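Local coordinates for protein acid phosphatase (Mycobacterium tuberculosis, PDB 2A6P) that dephosphorylates a broad range of phosphate monoesters, including fructose 1,6-bisphosphate, and works as a homodimer with negligible phosphoglycerate mutase activity, at residues 91-96 / 116-121. Numbering follows the deposited sequence.
Sequences WDYGSY and HGCPAG
C118 packs its sulfur against Y93 and W91 from a type II beta turn, C118 to G121, that lies against segment 91-96 in this histidine phosphatase fold; the turn is closed by G121 N bonding to C118 O at 3.1 Å. Traced outward, the C118 side chain first sets CB against the backbone, 3.3 Å from Y93 O. With chi1 at -52°, SG sits beside its own backbone N and anti to the carbonyl carbon, and from there reaches two rings. C118 SG meets the edge of the Y93 ring, near its plane, 3.5 Å from Y93 CD2, and approaches the W91 five-membered ring obliquely. W91 NE1 itself is spent on E122 O.

P119 covers one face of Y96. Its CD stands 3.5 Å from the ring centroid and 17° off the normal, which qualifies as CH-pi, while CG lies over the CE2-CZ side. Y96 OH is bonded to E108, and W111 meets the same ring edge-to-face, so Y96 joins the turn to the intervening residues.

Y93 extends from this segment toward the catalytic centre: its side chain comes close to E90, the probable proton donor/acceptor. Next to it, an Asx turn shapes the backbone, D92 OD1 accepting from G94 N.

Two donors from one residue converge on P119 O. S95 N arrives almost in line with the carbonyl (172° at the oxygen) at 2.7 Å, whereas S95 OG, 2.6 Å from P119 O, donates from above the carbonyl plane, with A120 CB 3.3 Å from that hydroxyl oxygen.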
ATOM      1  N   TRP A  91      -6.853 -17.032  -8.273  1.00 16.03           N
ATOM      2  CA  TRP A  91      -5.835 -17.868  -8.890  1.00 16.48           C
ATOM      3  C   TRP A  91      -6.365 -19.300  -8.846  1.00 14.85           C
ATOM      4  O   TRP A  91      -6.822 -19.743  -7.804  1.00 14.32           O
ATOM      5  CB  TRP A  91      -4.544 -17.783  -8.060  1.00 16.94           C
ATOM      6  CG  TRP A  91      -3.294 -18.230  -8.755  1.00 17.58           C
ATOM      7  CD1 TRP A  91      -3.093 -19.409  -9.414  1.00 16.61           C
ATOM      8  CD2 TRP A  91      -2.053 -17.504  -8.839  1.00 18.65           C
ATOM      9  NE1 TRP A  91      -1.809 -19.461  -9.905  1.00 17.46           N
ATOM     10  CE2 TRP A  91      -1.148 -18.308  -9.567  1.00 17.95           C
ATOM     11  CE3 TRP A  91      -1.621 -16.251  -8.368  1.00 18.90           C
ATOM     12  CZ2 TRP A  91       0.171 -17.901  -9.841  1.00 18.48           C
ATOM     13  CZ3 TRP A  91      -0.304 -15.844  -8.640  1.00 18.26           C
ATOM     14  CH2 TRP A  91       0.571 -16.670  -9.371  1.00 20.07           C
ATOM     15  N   ASP A  92      -6.330 -20.012  -9.970  1.00 17.13           N
ATOM     16  CA  ASP A  92      -6.778 -21.411 -10.007  1.00 17.57           C
ATOM     17  C   ASP A  92      -5.723 -22.242  -9.285  1.00 17.96           C
ATOM     18  O   ASP A  92      -4.620 -22.418  -9.797  1.00 20.91           O
ATOM     19  CB  ASP A  92      -6.901 -21.897 -11.445  1.00 20.03           C
ATOM     20  CG  ASP A  92      -7.296 -23.363 -11.534  1.00 21.46           C
ATOM     21  OD1 ASP A  92      -7.456 -24.013 -10.474  1.00 22.42           O
ATOM     22  OD2 ASP A  92      -7.439 -23.862 -12.667  1.00 23.00           O
ATOM     23  N   TYR A  93      -6.053 -22.756  -8.104  1.00 17.38           N
ATOM     24  CA  TYR A  93      -5.089 -23.521  -7.317  1.00 19.49           C
ATOM     25  C   TYR A  93      -4.889 -24.979  -7.687  1.00 19.48           C
ATOM     26  O   TYR A  93      -4.056 -25.654  -7.090  1.00 19.62           O
ATOM     27  CB  TYR A  93      -5.434 -23.417  -5.829  1.00 18.51           C
ATOM     28  CG  TYR A  93      -5.392 -21.990  -5.314  1.00 19.79           C
ATOM     29  CD1 TYR A  93      -6.563 -21.323  -4.948  1.00 18.11           C
ATOM     30  CD2 TYR A  93      -4.176 -21.306  -5.199  1.00 19.51           C
ATOM     31  CE1 TYR A  93      -6.531 -20.006  -4.477  1.00 17.25           C
ATOM     32  CE2 TYR A  93      -4.126 -19.990  -4.733  1.00 18.17           C
ATOM     33  CZ  TYR A  93      -5.307 -19.345  -4.374  1.00 18.82           C
ATOM     34  OH  TYR A  93      -5.251 -18.048  -3.921  1.00 14.61           O
ATOM     35  N   GLY A  94      -5.636 -25.465  -8.668  1.00 20.65           N
ATOM     36  CA  GLY A  94      -5.484 -26.853  -9.073  1.00 21.55           C
ATOM     37  C   GLY A  94      -5.349 -27.845  -7.925  1.00 22.30           C
ATOM     38  O   GLY A  94      -6.205 -27.915  -7.048  1.00 22.22           O
ATOM     39  N   SER A  95      -4.254 -28.595  -7.915  1.00 22.94           N
ATOM     40  CA  SER A  95      -4.017 -29.612  -6.892  1.00 25.47           C
ATOM     41  C   SER A  95      -3.978 -29.078  -5.461  1.00 25.67           C
ATOM     42  O   SER A  95      -4.294 -29.800  -4.513  1.00 25.51           O
ATOM     43  CB  SER A  95      -2.690 -30.334  -7.175  1.00 27.41           C
ATOM     44  OG  SER A  95      -2.588 -30.756  -8.527  1.00 32.69           O
ATOM     45  N   TYR A  96      -3.580 -27.819  -5.303  1.00 24.97           N
ATOM     46  CA  TYR A  96      -3.464 -27.213  -3.982  1.00 24.36           C
ATOM     47  C   TYR A  96      -4.764 -26.665  -3.388  1.00 24.16           C
ATOM     48  O   TYR A  96      -4.802 -26.222  -2.238  1.00 25.08           O
ATOM     49  CB  TYR A  96      -2.399 -26.117  -4.033  1.00 26.16           C
ATOM     50  CG  TYR A  96      -0.988 -26.627  -4.264  1.00 26.86           C
ATOM     51  CD1 TYR A  96       0.060 -25.737  -4.503  1.00 26.71           C
ATOM     52  CD2 TYR A  96      -0.691 -27.990  -4.218  1.00 28.58           C
ATOM     53  CE1 TYR A  96       1.361 -26.182  -4.692  1.00 26.45           C
ATOM     54  CE2 TYR A  96       0.621 -28.451  -4.409  1.00 27.91           C
ATOM     55  CZ  TYR A  96       1.640 -27.538  -4.644  1.00 27.94           C
ATOM     56  OH  TYR A  96       2.939 -27.972  -4.832  1.00 28.80           O
ATOM     57  N   HIS A 116       6.058 -20.031  -7.813  1.00 26.12           N
ATOM     58  CA  HIS A 116       5.844 -21.410  -8.254  1.00 28.06           C
ATOM     59  C   HIS A 116       4.577 -21.680  -9.059  1.00 28.95           C
ATOM     60  O   HIS A 116       4.600 -22.422 -10.045  1.00 29.04           O
ATOM     61  CB  HIS A 116       5.839 -22.355  -7.053  1.00 27.70           C
ATOM     62  CG  HIS A 116       7.067 -22.275  -6.203  1.00 28.09           C
ATOM     63  ND1 HIS A 116       7.582 -23.369  -5.543  1.00 28.78           N
ATOM     64  CD2 HIS A 116       7.870 -21.233  -5.889  1.00 28.15           C
ATOM     65  CE1 HIS A 116       8.654 -23.005  -4.863  1.00 28.62           C
ATOM     66  NE2 HIS A 116       8.850 -21.714  -5.055  1.00 30.15           N
ATOM     67  N   GLY A 117       3.464 -21.091  -8.640  1.00 28.26           N
ATOM     68  CA  GLY A 117       2.225 -21.357  -9.340  1.00 28.13           C
ATOM     69  C   GLY A 117       1.607 -22.596  -8.702  1.00 27.95           C
ATOM     70  O   GLY A 117       2.067 -23.051  -7.644  1.00 26.40           O
ATOM     71  N   CYS A 118       0.586 -23.164  -9.340  1.00 27.31           N
ATOM     72  CA  CYS A 118      -0.084 -24.333  -8.783  1.00 26.64           C
ATOM     73  C   CYS A 118      -0.174 -25.499  -9.762  1.00 26.69           C
ATOM     74  O   CYS A 118      -0.556 -25.325 -10.918  1.00 25.21           O
ATOM     75  CB  CYS A 118      -1.493 -23.948  -8.326  1.00 26.24           C
ATOM     76  SG  CYS A 118      -1.550 -22.512  -7.225  1.00 26.00           S
ATOM     77  N   PRO A 119       0.178 -26.712  -9.303  1.00 26.78           N
ATOM     78  CA  PRO A 119       0.118 -27.891 -10.169  1.00 26.47           C
ATOM     79  C   PRO A 119      -1.326 -28.259 -10.530  1.00 26.03           C
ATOM     80  O   PRO A 119      -2.177 -28.439  -9.645  1.00 25.44           O
ATOM     81  CB  PRO A 119       0.825 -28.960  -9.340  1.00 26.46           C
ATOM     82  CG  PRO A 119       0.544 -28.542  -7.929  1.00 26.83           C
ATOM     83  CD  PRO A 119       0.730 -27.055  -7.977  1.00 26.45           C
ATOM     84  N   ALA A 120      -1.592 -28.349 -11.837  1.00 25.98           N
ATOM     85  CA  ALA A 120      -2.917 -28.670 -12.368  1.00 26.02           C
ATOM     86  C   ALA A 120      -3.836 -27.452 -12.307  1.00 26.27           C
ATOM     87  O   ALA A 120      -5.058 -27.588 -12.410  1.00 27.37           O
ATOM     88  CB  ALA A 120      -3.545 -29.839 -11.590  1.00 25.72           C
ATOM     89  N   GLY A 121      -3.238 -26.274 -12.125  1.00 25.89           N
ATOM     90  CA  GLY A 121      -3.989 -25.031 -12.057  1.00 25.19           C
ATOM     91  C   GLY A 121      -3.314 -23.957 -12.897  1.00 25.45           C
ATOM     92  O   GLY A 121      -2.708 -24.270 -13.922  1.00 24.51           O
TER